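Local structure of Polyphosphate:AMP phosphotransferase (Meiothermus ruber H328, 5O6M) at residues L33-V38 and R235-S240; R41-L46 and H241-T246; Y51-H56 and L250-P255; L168-D173 and I227-N232. The protein transfers phosphate from inorganic polyphosphate to nucleotides, converting AMP to ADP and ADP to ATP. The protein carries 1 engineered substitution. One frame throughout, in Å; residues are numbered along the deposited sequence.

Contact 1 of 4, residues L33-V38 and R235-S240; sequences LEALAV and RNWLVS. With PO4 (phosphate ion), chain B.
Two helices of the P-loop kinase fold pack here: segments 33-38 and 235-240, on helices 29-53 and 232-249, run 35° apart, and Leu-36 of the first leans on Asn-236, Trp-237 and Ser-240 of the second. The segment axes approach to 9.4 Å, close enough for side chains to rest on backbone. Leu-36 holds CG anti to its own N (chi1 176°), which carries the branch across: CD1 lies 3.2 Å from Ser-240 OG and 3.6 Å from Asn-236 O, while CD2 meets Asn-236 CB. The polar atoms beneath that methyl are already engaged, since Ser-240 OG donates to Asn-236 O at 2.6 Å and Ser-240 N reaches the same oxygen from the opposite face of its plane. Ala-35 CB touches the pyrrole part of the indole, 3.8 Å from Trp-237 NE1; Phe-25 also meets this ring. On helix 232-249 itself, Arg-235 grips Asn-236 OD1 side-on through NE and NH2, the oxygen lying in the guanidinium plane. Arg-235 NH2 also donates to O2 of a phosphate ion at 3.0 Å, and Arg-235 NH1 to its O4. With Val-76 and Thr-73 of helix 70-77 against Leu-36 and Asn-236 respectively, this is the helical layer flanking the parallel sheet of a P-loop alpha/beta fold.

Contact 2 of 4, residues R41-L46 and H241-T246; sequences RRLEKL and HILVET
Arg-42 lays one face of its guanidinium over Val-244, whose CG1 stands 3.4 Å above the plane at the centre of the group. This is helix-on-helix packing in the P-loop alpha/beta fold, between helices 29-53 and 232-249; the axes of segments 41-46 and 241-246 approach to 9.7 Å at 38°. The arginine chain bends at chi3 (-76°), turning the flat group across the valine, and its NH2 forms a salt bridge with Glu-248, one turn further along the second helix. A methionine in place of Arg-42 would probably leave Glu-248 without this cationic partner and Val-244 CG1 without its flat cover. Val-244 is shared by three residues of the first helix, its two methyls dividing the work. Val-244 CG1, anti to the backbone N (chi1 162°), is flanked by the guanidinium and by Leu-46 CD1 at 3.8 Å; Val-244 CG2 instead faces Leu-43 CB at 3.9 Å. The close CA pair Leu-43 and Val-244, 5.7 Å apart, agrees with this interlocking. On its other side, helix 232-249 sends Ile-242 and Thr-246 to strand 161-169, whereas Leu-43 continues the apolar seam between the helices: it crosses Leu-243 at about a right angle, with Leu-43 CD1 3.6 Å from Leu-243 CD2.

Contact 3 of 4, residues Y51-H56 and L250-P255; sequences YAEGQH and LAMQYP
The C-terminal ends of two neighbouring helices meet in this contact: Glu-53, in the last turn of helix 29-53, reaches into the loop that follows helix 232-249 and bonds the backbone of Gln-253. Both segments leave helical geometry with positive phi, at Gly-54 and at Ala-251. Glu-53 has CG anti to its backbone N (chi1 -172°) and an extended chain beyond, which delivers the carboxylate to two donors. Glu-53 OE2 accepts from Gln-253 N at 3.1 Å with an N-H...O angle of 157°, the donor lying well above the carboxylate plane. Glu-53 OE1 receives His-56 ND1 at 3.1 Å, a His-carboxylate hydrogen bond in which the oxygen sits at the ring's edge, near its plane. One acid therefore fixes both the returning loop and the imidazole, and its negative charge would probably favour a protonated histidine. The ring is packed as well as bonded: Leu-250 CD2 lies 4.0 Å above one face, offset toward the rim, and Met-252 CG approaches obliquely, 3.9 Å from His-56 ND1. Met-252 CG is also 3.2 Å from Glu-53 OE1, the methionine chain crossing the glutamate at about a right angle. Farther along the loop, Ala-52 CB touches Tyr-254 CD2 at 3.8 Å, and Pro-255 CG rests against Ala-52 O at 3.3 Å. Trp-190 of a second subunit packs on Ala-52, Tyr-254 and Pro-255, placing this end at a subunit interface. The shared acid thus joins two helix C-termini just before strand 57-64 of the parallel sheet.

Contact 4 of 4, residues L168-D173 and I227-N232; sequences LHISKD and IPANKN. With PO4 (phosphate ion), chain C.
Asn-230 uses both ends of its amide to hold Ser-171. Asn-230 OD1 accepts from Ser-171 N at 3.1 Å, with the donor in the carbonyl plane and on a lone pair, while Asn-230 ND2 donates to Ser-171 OG at 3.2 Å (N-H...O 156°), the hydroxyl oxygen tilted 16° from the amide plane. Asn-230 OD1 also lies against the Ile-170 backbone, 3.1 Å from Ile-170 CA, so the amide fits closely along this chain. An alanine in place of Asn-230 is likely to leave Ser-171 N without its acceptor and Ser-171 OG without the ND2 donor, so that the N-cap residue is less firmly placed. Ser-171 is itself the N-cap of helix 172-183: its OG lies between the backbone N and the carbonyl carbon (chi1 64°) and accepts from Glu-174 N, so the asparagine positions a capping residue. Upstream, the two segments are parallel neighbours at the end of the central sheet of the P-loop fold, 224-228 being an outermost strand within the chain and 161-169 the strand beside it. His-169 N donates to Ile-227 O at 2.8 Å and Ala-229 N to His-169 O at 3.0 Å, the latter from above the carbonyl plane. Leu-168 and Ile-227 project to the same face, side by side, with Leu-168 CD2 3.8 Å from Ile-227 CB; Leu-168 CB also meets Ala-229 CB at 3.8 Å. Helix 232-249 covers this face through Arg-235, Leu-238 and Val-239. Farther out, Arg-178 of helix 172-183 bonds Ala-229 O, and Asn-232 N bonds a phosphate ion weakly.

Overall arrangement
Helix 29-53 comes first in the chain and supplies one side of contacts 1, 2 and 3, in that order; helix 232-249 and the loop after it supply the other side in the same order, so these three long loops cross one another, each closing nearly 200 residues. The two helices thus run alongside each other from contact 1, through contact 2 about 10 Å on between centres, to contact 3, where the end of helix 29-53 meets the loop after helix 232-249. Contact 4 closes a shorter loop, 168-173 to 227-232, nested inside all three. It joins two strand ends and feeds directly into helix 232-249, where Leu-238 and Ile-242 pack on Ile-227, tying the helix pair to the sheet.

Contact 1 of 4, residues L33-V38 and R235-S240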
loop_
_atom_site.group_PDB
_atom_site.type_symbol
_atom_site.label_atom_id
_atom_site.label_comp_id
_atom_site.label_asym_id
_atom_site.label_seq_id
_atom_site.Cartn_x
_atom_site.Cartn_y
_atom_site.Cartn_z
ATOM N N LEU D 33 28.693 15.642 24.565
ATOM C CA LEU D 33 27.306 15.522 25.005
ATOM C C LEU D 33 26.629 16.883 25.088
ATOM O O LEU D 33 25.451 17.022 24.733
ATOM C CB LEU D 33 27.246 14.804 26.353
ATOM C CG LEU D 33 27.679 13.336 26.343
ATOM C CD1 LEU D 33 27.425 12.691 27.699
ATOM C CD2 LEU D 33 26.975 12.559 25.230
ATOM N N GLU D 34 27.354 17.904 25.553
ATOM C CA GLU D 34 26.774 19.241 25.624
ATOM C C GLU D 34 26.504 19.794 24.233
ATOM O O GLU D 34 25.463 20.419 23.996
ATOM C CB GLU D 34 27.693 20.185 26.401
ATOM C CG GLU D 34 27.822 19.880 27.884
ATOM C CD GLU D 34 28.863 20.753 28.565
ATOM O OE1 GLU D 34 29.623 21.443 27.850
ATOM O OE2 GLU D 34 28.916 20.759 29.815
ATOM N N ALA D 35 27.443 19.595 23.304
ATOM C CA ALA D 35 27.222 20.032 21.929
ATOM C C ALA D 35 26.131 19.207 21.258
ATOM O O ALA D 35 25.341 19.736 20.467
ATOM C CB ALA D 35 28.527 19.953 21.138
ATOM N N LEU D 36 26.058 17.911 21.574
ATOM C CA LEU D 36 24.988 17.085 21.028
ATOM C C LEU D 36 23.627 17.620 21.451
ATOM O O LEU D 36 22.692 17.673 20.643
ATOM C CB LEU D 36 25.166 15.632 21.472
ATOM C CG LEU D 36 24.068 14.645 21.069
ATOM C CD1 LEU D 36 23.992 14.535 19.553
ATOM C CD2 LEU D 36 24.317 13.281 21.690
ATOM N N ALA D 37 23.495 18.013 22.723
ATOM C CA ALA D 37 22.242 18.595 23.194
ATOM C C ALA D 37 21.899 19.869 22.430
ATOM O O ALA D 37 20.728 20.120 22.123
ATOM C CB ALA D 37 22.323 18.875 24.695
ATOM N N VAL D 38 22.906 20.690 22.124
ATOM C CA VAL D 38 22.665 21.909 21.355
ATOM C C VAL D 38 22.206 21.571 19.940
ATOM O O VAL D 38 21.269 22.182 19.412
ATOM C CB VAL D 38 23.927 22.792 21.350
ATOM C CG1 VAL D 38 23.754 23.964 20.396
ATOM C CG2 VAL D 38 24.239 23.277 22.758
ATOM N N ARG D 235 29.790 9.192 17.361
ATOM C CA ARG D 235 28.846 8.815 16.315
ATOM C C ARG D 235 27.604 9.695 16.368
ATOM O O ARG D 235 27.210 10.301 15.364
ATOM C CB ARG D 235 28.478 7.339 16.465
ATOM C CG ARG D 235 27.388 6.844 15.527
ATOM C CD ARG D 235 26.768 5.569 16.075
ATOM N NE ARG D 235 25.853 5.846 17.180
ATOM C CZ ARG D 235 25.541 4.972 18.131
ATOM N NH1 ARG D 235 26.084 3.764 18.130
ATOM N NH2 ARG D 235 24.693 5.314 19.092
ATOM N N ASN D 236 26.977 9.777 17.544
ATOM C CA ASN D 236 25.766 10.576 17.693
ATOM C C ASN D 236 26.031 12.050 17.403
ATOM O O ASN D 236 25.216 12.714 16.753
ATOM C CB ASN D 236 25.192 10.399 19.099
ATOM C CG ASN D 236 24.806 8.962 19.393
ATOM O OD1 ASN D 236 24.539 8.179 18.479
ATOM N ND2 ASN D 236 24.777 8.606 20.672
ATOM N N TRP D 237 27.158 12.587 17.884
ATOM C CA TRP D 237 27.450 13.997 17.636
ATOM C C TRP D 237 27.691 14.258 16.153
ATOM O O TRP D 237 27.162 15.222 15.586
ATOM C CB TRP D 237 28.665 14.457 18.444
ATOM C CG TRP D 237 29.079 15.856 18.060
ATOM C CD1 TRP D 237 28.552 17.024 18.535
ATOM C CD2 TRP D 237 30.054 16.229 17.077
ATOM N NE1 TRP D 237 29.158 18.100 17.931
ATOM C CE2 TRP D 237 30.081 17.639 17.029
ATOM C CE3 TRP D 237 30.913 15.509 16.240
ATOM C CZ2 TRP D 237 30.936 18.342 16.179
ATOM C CZ3 TRP D 237 31.761 16.211 15.396
ATOM C CH2 TRP D 237 31.765 17.613 15.374
ATOM N N LEU D 238 28.502 13.415 15.509
ATOM C CA LEU D 238 28.872 13.664 14.119
ATOM C C LEU D 238 27.665 13.547 13.198
ATOM O O LEU D 238 27.444 14.406 12.334
ATOM C CB LEU D 238 29.978 12.702 13.685
ATOM C CG LEU D 238 30.492 12.928 12.262
ATOM C CD1 LEU D 238 30.903 14.380 12.063
ATOM C CD2 LEU D 238 31.647 11.992 11.955
ATOM N N VAL D 239 26.863 12.494 13.370
ATOM C CA VAL D 239 25.653 12.361 12.564
ATOM C C VAL D 239 24.750 13.565 12.778
ATOM O O VAL D 239 24.183 14.114 11.826
ATOM C CB VAL D 239 24.929 11.040 12.880
ATOM C CG1 VAL D 239 23.543 11.039 12.255
ATOM C CG2 VAL D 239 25.740 9.856 12.369
ATOM N N SER D 240 24.598 13.996 14.031
ATOM C CA SER D 240 23.766 15.160 14.316
ATOM C C SER D 240 24.281 16.402 13.598
ATOM O O SER D 240 23.502 17.151 12.998
ATOM C CB SER D 240 23.706 15.402 15.823
ATOM O OG SER D 240 23.148 14.285 16.490
HETATM P P PO4 B . 24.038 2.538 21.683
HETATM O O1 PO4 B . 24.781 1.841 22.799
HETATM O O2 PO4 B . 24.283 4.028 21.760
HETATM O O3 PO4 B . 22.558 2.279 21.822
HETATM O O4 PO4 B . 24.525 2.015 20.352
#

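Contact 2 of 4, residues R41-L46 and H241-T246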
loop_
_atom_site.group_PDB
_atom_site.type_symbol
_atom_site.label_atom_id
_atom_site.label_comp_id
_atom_site.label_asym_id
_atom_site.label_seq_id
_atom_site.Cartn_x
_atom_site.Cartn_y
_atom_site.Cartn_z
ATOM N N ARG D 41 18.484 20.264 19.758
ATOM C CA ARG D 41 17.388 21.224 19.831
ATOM C C ARG D 41 17.214 21.969 18.513
ATOM O O ARG D 41 16.081 22.219 18.082
ATOM C CB ARG D 41 17.617 22.191 20.990
ATOM C CG ARG D 41 17.580 21.497 22.342
ATOM C CD ARG D 41 17.853 22.450 23.492
ATOM N NE ARG D 41 17.905 21.735 24.765
ATOM C CZ ARG D 41 18.237 22.289 25.926
ATOM N NH1 ARG D 41 18.550 23.576 25.982
ATOM N NH2 ARG D 41 18.258 21.556 27.033
ATOM N N ARG D 42 18.314 22.331 17.850
ATOM C CA ARG D 42 18.185 22.883 16.506
ATOM C C ARG D 42 17.514 21.881 15.575
ATOM O O ARG D 42 16.661 22.250 14.761
ATOM C CB ARG D 42 19.550 23.296 15.954
ATOM C CG ARG D 42 20.218 24.450 16.680
ATOM C CD ARG D 42 21.227 25.110 15.757
ATOM N NE ARG D 42 22.448 24.324 15.617
ATOM C CZ ARG D 42 23.203 24.316 14.523
ATOM N NH1 ARG D 42 24.299 23.571 14.478
ATOM N NH2 ARG D 42 22.853 25.042 13.468
ATOM N N LEU D 43 17.898 20.606 15.674
ATOM C CA LEU D 43 17.258 19.569 14.872
ATOM C C LEU D 43 15.749 19.581 15.080
ATOM O O LEU D 43 14.977 19.583 14.115
ATOM C CB LEU D 43 17.846 18.202 15.229
ATOM C CG LEU D 43 17.213 16.983 14.564
ATOM C CD1 LEU D 43 17.316 17.094 13.058
ATOM C CD2 LEU D 43 17.888 15.711 15.056
ATOM N N GLU D 44 15.313 19.599 16.343
ATOM C CA GLU D 44 13.883 19.665 16.631
ATOM C C GLU D 44 13.247 20.854 15.925
ATOM O O GLU D 44 12.217 20.722 15.257
ATOM C CB GLU D 44 13.647 19.757 18.142
ATOM C CG GLU D 44 13.995 18.499 18.928
ATOM C CD GLU D 44 13.829 18.677 20.433
ATOM O OE1 GLU D 44 14.244 17.771 21.189
ATOM O OE2 GLU D 44 13.283 19.721 20.859
ATOM N N LYS D 45 13.865 22.030 16.053
ATOM C CA LYS D 45 13.273 23.243 15.497
ATOM C C LYS D 45 13.312 23.233 13.975
ATOM O O LYS D 45 12.383 23.728 13.325
ATOM C CB LYS D 45 13.992 24.472 16.056
ATOM C CG LYS D 45 13.165 25.752 16.045
ATOM C CD LYS D 45 12.938 26.261 14.631
ATOM C CE LYS D 45 12.378 27.672 14.637
ATOM N NZ LYS D 45 12.231 28.210 13.254
ATOM N N LEU D 46 14.378 22.682 13.385
ATOM C CA LEU D 46 14.456 22.617 11.925
ATOM C C LEU D 46 13.430 21.642 11.358
ATOM O O LEU D 46 12.869 21.878 10.279
ATOM C CB LEU D 46 15.869 22.229 11.487
ATOM C CG LEU D 46 16.943 23.312 11.593
ATOM C CD1 LEU D 46 18.319 22.689 11.763
ATOM C CD2 LEU D 46 16.914 24.208 10.366
ATOM N N HIS D 241 25.596 16.635 13.638
ATOM C CA HIS D 241 26.145 17.826 12.996
ATOM C C HIS D 241 25.880 17.817 11.499
ATOM O O HIS D 241 25.389 18.802 10.935
ATOM C CB HIS D 241 27.644 17.946 13.267
ATOM C CG HIS D 241 28.291 19.069 12.517
ATOM N ND1 HIS D 241 28.170 20.387 12.900
ATOM C CD2 HIS D 241 29.054 19.072 11.398
ATOM C CE1 HIS D 241 28.831 21.154 12.052
ATOM N NE2 HIS D 241 29.378 20.379 11.132
ATOM N N ILE D 242 26.191 16.704 10.838
ATOM C CA ILE D 242 25.989 16.623 9.397
ATOM C C ILE D 242 24.522 16.844 9.055
ATOM O O ILE D 242 24.191 17.607 8.140
ATOM C CB ILE D 242 26.515 15.276 8.866
ATOM C CG1 ILE D 242 28.041 15.216 9.027
ATOM C CG2 ILE D 242 26.090 15.049 7.422
ATOM C CD1 ILE D 242 28.635 13.832 8.915
ATOM N N LEU D 243 23.618 16.213 9.808
ATOM C CA LEU D 243 22.193 16.349 9.518
ATOM C C LEU D 243 21.713 17.786 9.701
ATOM O O LEU D 243 21.011 18.332 8.841
ATOM C CB LEU D 243 21.380 15.402 10.401
ATOM C CG LEU D 243 19.866 15.589 10.285
ATOM C CD1 LEU D 243 19.422 15.422 8.842
ATOM C CD2 LEU D 243 19.122 14.621 11.196
ATOM N N VAL D 244 22.083 18.419 10.817
ATOM C CA VAL D 244 21.575 19.758 11.113
ATOM C C VAL D 244 22.018 20.752 10.047
ATOM O O VAL D 244 21.208 21.528 9.524
ATOM C CB VAL D 244 22.013 20.207 12.518
ATOM C CG1 VAL D 244 21.876 21.717 12.650
ATOM C CG2 VAL D 244 21.180 19.501 13.579
ATOM N N GLU D 245 23.312 20.755 9.714
ATOM C CA GLU D 245 23.814 21.717 8.735
ATOM C C GLU D 245 23.118 21.544 7.391
ATOM O O GLU D 245 22.671 22.523 6.779
ATOM C CB GLU D 245 25.330 21.583 8.583
ATOM C CG GLU D 245 25.901 22.435 7.456
ATOM C CD GLU D 245 27.404 22.616 7.553
ATOM O OE1 GLU D 245 27.931 22.593 8.686
ATOM O OE2 GLU D 245 28.055 22.784 6.497
ATOM N N THR D 246 23.017 20.300 6.914
ATOM C CA THR D 246 22.267 20.027 5.691
ATOM C C THR D 246 20.867 20.630 5.763
ATOM O O THR D 246 20.389 21.238 4.798
ATOM C CB THR D 246 22.201 18.520 5.440
ATOM O OG1 THR D 246 23.530 17.986 5.410
ATOM C CG2 THR D 246 21.519 18.231 4.111
#

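Contact 3 of 4, residues Y51-H56 and L250-P255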
loop_
_atom_site.group_PDB
_atom_site.type_symbol
_atom_site.label_atom_id
_atom_site.label_comp_id
_atom_site.label_asym_id
_atom_site.label_seq_id
_atom_site.Cartn_x
_atom_site.Cartn_y
_atom_site.Cartn_z
ATOM N N TYR D 51 8.427 20.266 8.202
ATOM C CA TYR D 51 7.035 19.825 8.192
ATOM C C TYR D 51 6.094 20.962 7.815
ATOM O O TYR D 51 5.185 20.785 6.994
ATOM C CB TYR D 51 6.673 19.253 9.564
ATOM C CG TYR D 51 5.303 18.623 9.641
ATOM C CD1 TYR D 51 5.061 17.368 9.098
ATOM C CD2 TYR D 51 4.254 19.276 10.274
ATOM C CE1 TYR D 51 3.808 16.785 9.169
ATOM C CE2 TYR D 51 2.997 18.699 10.353
ATOM C CZ TYR D 51 2.781 17.453 9.799
ATOM O OH TYR D 51 1.533 16.875 9.873
ATOM N N ALA D 52 6.301 22.144 8.404
ATOM C CA ALA D 52 5.392 23.265 8.170
ATOM C C ALA D 52 5.510 23.797 6.746
ATOM O O ALA D 52 4.496 24.100 6.107
ATOM C CB ALA D 52 5.658 24.377 9.187
ATOM N N GLU D 53 6.738 23.937 6.240
ATOM C CA GLU D 53 6.916 24.402 4.866
ATOM C C GLU D 53 6.316 23.419 3.865
ATOM O O GLU D 53 5.733 23.828 2.853
ATOM C CB GLU D 53 8.401 24.626 4.576
ATOM C CG GLU D 53 8.682 25.293 3.239
ATOM C CD GLU D 53 10.166 25.369 2.926
ATOM O OE1 GLU D 53 10.875 24.365 3.155
ATOM O OE2 GLU D 53 10.627 26.436 2.460
ATOM N N GLY D 54 6.453 22.122 4.127
ATOM C CA GLY D 54 5.811 21.117 3.291
ATOM C C GLY D 54 6.300 21.072 1.861
ATOM O O GLY D 54 5.520 20.749 0.958
ATOM N N GLN D 55 7.575 21.374 1.625
ATOM C CA GLN D 55 8.128 21.374 0.275
ATOM C C GLN D 55 9.231 20.346 0.087
ATOM O O GLN D 55 9.203 19.586 -0.888
ATOM C CB GLN D 55 8.658 22.775 -0.077
ATOM C CG GLN D 55 7.598 23.760 -0.549
ATOM C CD GLN D 55 6.767 23.226 -1.706
ATOM O OE1 GLN D 55 7.071 22.176 -2.272
ATOM N NE2 GLN D 55 5.717 23.955 -2.065
ATOM N N HIS D 56 10.207 20.307 0.984
ATOM C CA HIS D 56 11.357 19.432 0.817
ATOM C C HIS D 56 11.070 18.024 1.324
ATOM O O HIS D 56 10.270 17.818 2.242
ATOM C CB HIS D 56 12.566 20.023 1.541
ATOM C CG HIS D 56 13.040 21.310 0.945
ATOM N ND1 HIS D 56 12.718 22.539 1.480
ATOM C CD2 HIS D 56 13.797 21.562 -0.149
ATOM C CE1 HIS D 56 13.263 23.492 0.744
ATOM N NE2 HIS D 56 13.922 22.925 -0.250
ATOM N N LEU D 250 18.853 24.196 3.607
ATOM C CA LEU D 250 17.637 24.233 2.803
ATOM C C LEU D 250 16.925 25.576 2.867
ATOM O O LEU D 250 16.084 25.856 2.006
ATOM C CB LEU D 250 16.676 23.120 3.231
ATOM C CG LEU D 250 17.146 21.673 3.051
ATOM C CD1 LEU D 250 16.121 20.703 3.630
ATOM C CD2 LEU D 250 17.421 21.351 1.582
ATOM N N ALA D 251 17.242 26.412 3.860
ATOM C CA ALA D 251 16.678 27.758 3.958
ATOM C C ALA D 251 15.150 27.709 3.980
ATOM O O ALA D 251 14.467 28.412 3.231
ATOM C CB ALA D 251 17.187 28.644 2.820
ATOM N N MET D 252 14.614 26.867 4.860
ATOM C CA MET D 252 13.178 26.636 4.907
ATOM C C MET D 252 12.454 27.818 5.546
ATOM O O MET D 252 12.974 28.487 6.443
ATOM C CB MET D 252 12.887 25.332 5.652
ATOM C CG MET D 252 13.546 24.130 4.977
ATOM S SD MET D 252 13.315 22.528 5.771
ATOM C CE MET D 252 14.424 22.664 7.169
ATOM N N GLN D 253 11.235 28.070 5.072
ATOM C CA GLN D 253 10.443 29.215 5.494
ATOM C C GLN D 253 9.075 28.754 5.965
ATOM O O GLN D 253 8.471 27.869 5.352
ATOM C CB GLN D 253 10.226 30.198 4.333
ATOM C CG GLN D 253 11.469 30.601 3.565
ATOM C CD GLN D 253 12.364 31.528 4.348
ATOM O OE1 GLN D 253 11.906 32.240 5.240
ATOM N NE2 GLN D 253 13.647 31.537 4.010
ATOM N N TYR D 254 8.579 29.357 7.039
ATOM C CA TYR D 254 7.184 29.143 7.386
ATOM C C TYR D 254 6.305 29.713 6.275
ATOM O O TYR D 254 6.609 30.780 5.730
ATOM C CB TYR D 254 6.844 29.791 8.728
ATOM C CG TYR D 254 7.372 29.022 9.917
ATOM C CD1 TYR D 254 8.437 29.502 10.667
ATOM C CD2 TYR D 254 6.810 27.808 10.283
ATOM C CE1 TYR D 254 8.919 28.793 11.752
ATOM C CE2 TYR D 254 7.283 27.097 11.365
ATOM C CZ TYR D 254 8.337 27.590 12.095
ATOM O OH TYR D 254 8.808 26.875 13.175
ATOM N N PRO D 255 5.210 29.048 5.923
ATOM C CA PRO D 255 4.352 29.550 4.845
ATOM C C PRO D 255 3.702 30.873 5.216
ATOM O O PRO D 255 3.757 31.339 6.355
ATOM C CB PRO D 255 3.303 28.446 4.675
ATOM C CG PRO D 255 3.927 27.230 5.277
ATOM C CD PRO D 255 4.774 27.729 6.405
#

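Contact 4 of 4, residues L168-D173 and I227-N232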
loop_
_atom_site.group_PDB
_atom_site.type_symbol
_atom_site.label_atom_id
_atom_site.label_comp_id
_atom_site.label_asym_id
_atom_site.label_seq_id
_atom_site.Cartn_x
_atom_site.Cartn_y
_atom_site.Cartn_z
ATOM N N LEU D 168 27.790 3.681 9.577
ATOM C CA LEU D 168 28.361 3.700 10.923
ATOM C C LEU D 168 29.438 2.624 11.000
ATOM O O LEU D 168 29.138 1.426 10.930
ATOM C CB LEU D 168 27.286 3.498 11.986
ATOM C CG LEU D 168 26.027 4.357 11.855
ATOM C CD1 LEU D 168 25.023 4.013 12.950
ATOM C CD2 LEU D 168 26.356 5.838 11.854
ATOM N N HIS D 169 30.691 3.050 11.166
ATOM C CA HIS D 169 31.859 2.205 10.933
ATOM C C HIS D 169 32.448 1.761 12.270
ATOM O O HIS D 169 33.023 2.572 13.005
ATOM C CB HIS D 169 32.896 2.962 10.107
ATOM C CG HIS D 169 34.064 2.127 9.685
ATOM N ND1 HIS D 169 33.948 0.788 9.374
ATOM C CD2 HIS D 169 35.370 2.441 9.517
ATOM C CE1 HIS D 169 35.133 0.315 9.030
ATOM N NE2 HIS D 169 36.013 1.296 9.110
ATOM N N ILE D 170 32.287 0.481 12.593
ATOM C CA ILE D 170 32.879 -0.093 13.791
ATOM C C ILE D 170 33.929 -1.117 13.376
ATOM O O ILE D 170 33.940 -1.625 12.249
ATOM C CB ILE D 170 31.832 -0.738 14.725
ATOM C CG1 ILE D 170 31.145 -1.915 14.029
ATOM C CG2 ILE D 170 30.814 0.298 15.193
ATOM C CD1 ILE D 170 30.389 -2.826 14.975
ATOM N N SER D 171 34.822 -1.418 14.312
ATOM C CA SER D 171 35.875 -2.399 14.106
ATOM C C SER D 171 35.376 -3.809 14.407
ATOM O O SER D 171 34.335 -4.008 15.038
ATOM C CB SER D 171 37.072 -2.073 14.993
ATOM O OG SER D 171 36.703 -2.184 16.356
ATOM N N LYS D 172 36.154 -4.801 13.960
ATOM C CA LYS D 172 35.771 -6.190 14.188
ATOM C C LYS D 172 35.763 -6.521 15.674
ATOM O O LYS D 172 34.877 -7.237 16.155
ATOM C CB LYS D 172 36.716 -7.132 13.443
ATOM C CG LYS D 172 36.300 -8.588 13.526
ATOM C CD LYS D 172 37.214 -9.493 12.717
ATOM C CE LYS D 172 36.778 -10.948 12.838
ATOM N NZ LYS D 172 37.471 -11.837 11.860
ATOM N N ASP D 173 36.745 -6.009 16.418
ATOM C CA ASP D 173 36.790 -6.263 17.854
ATOM C C ASP D 173 35.693 -5.499 18.585
ATOM O O ASP D 173 35.135 -5.996 19.572
ATOM C CB ASP D 173 38.166 -5.896 18.410
ATOM C CG ASP D 173 38.156 -5.704 19.916
ATOM O OD1 ASP D 173 37.970 -6.701 20.649
ATOM O OD2 ASP D 173 38.339 -4.553 20.368
ATOM N N ILE D 227 31.075 7.200 9.249
ATOM C CA ILE D 227 30.946 7.733 10.599
ATOM C C ILE D 227 31.783 6.858 11.530
ATOM O O ILE D 227 31.446 5.682 11.742
ATOM C CB ILE D 227 29.481 7.782 11.055
ATOM C CG1 ILE D 227 28.629 8.573 10.053
ATOM C CG2 ILE D 227 29.380 8.365 12.465
ATOM C CD1 ILE D 227 29.060 10.020 9.895
ATOM N N PRO D 228 32.892 7.364 12.079
ATOM C CA PRO D 228 33.583 6.613 13.133
ATOM C C PRO D 228 32.607 6.338 14.263
ATOM O O PRO D 228 32.134 7.271 14.920
ATOM C CB PRO D 228 34.716 7.552 13.564
ATOM C CG PRO D 228 34.886 8.506 12.417
ATOM C CD PRO D 228 33.520 8.670 11.819
ATOM N N ALA D 229 32.282 5.066 14.486
ATOM C CA ALA D 229 31.160 4.713 15.344
ATOM C C ALA D 229 31.546 3.802 16.500
ATOM O O ALA D 229 30.658 3.261 17.168
ATOM C CB ALA D 229 30.048 4.063 14.510
ATOM N N ASN D 230 32.841 3.610 16.762
ATOM C CA ASN D 230 33.218 2.854 17.951
ATOM C C ASN D 230 32.833 3.592 19.228
ATOM O O ASN D 230 32.570 2.952 20.251
ATOM C CB ASN D 230 34.715 2.549 17.935
ATOM C CG ASN D 230 35.048 1.284 17.164
ATOM O OD1 ASN D 230 34.179 0.683 16.520
ATOM N ND2 ASN D 230 36.305 0.870 17.229
ATOM N N LYS D 231 32.805 4.923 19.196
ATOM C CA LYS D 231 32.390 5.737 20.338
ATOM C C LYS D 231 31.009 6.313 20.050
ATOM O O LYS D 231 30.849 7.133 19.141
ATOM C CB LYS D 231 33.387 6.852 20.656
ATOM C CG LYS D 231 34.822 6.417 20.907
ATOM C CD LYS D 231 35.693 7.656 21.098
ATOM C CE LYS D 231 37.181 7.343 21.153
ATOM N NZ LYS D 231 38.002 8.595 21.119
ATOM N N ASN D 232 30.018 5.880 20.830
ATOM C CA ASN D 232 28.644 6.326 20.618
ATOM C C ASN D 232 28.521 7.845 20.685
ATOM O O ASN D 232 27.830 8.454 19.858
ATOM C CB ASN D 232 27.723 5.680 21.648
ATOM C CG ASN D 232 27.536 4.206 21.405
ATOM O OD1 ASN D 232 28.078 3.651 20.452
ATOM N ND2 ASN D 232 26.786 3.555 22.282
HETATM P P PO4 C . 29.765 5.619 24.692
HETATM O O1 PO4 C . 30.847 5.896 25.712
HETATM O O2 PO4 C . 29.609 6.816 23.785
HETATM O O3 PO4 C . 28.458 5.351 25.404
HETATM O O4 PO4 C . 30.152 4.416 23.863
#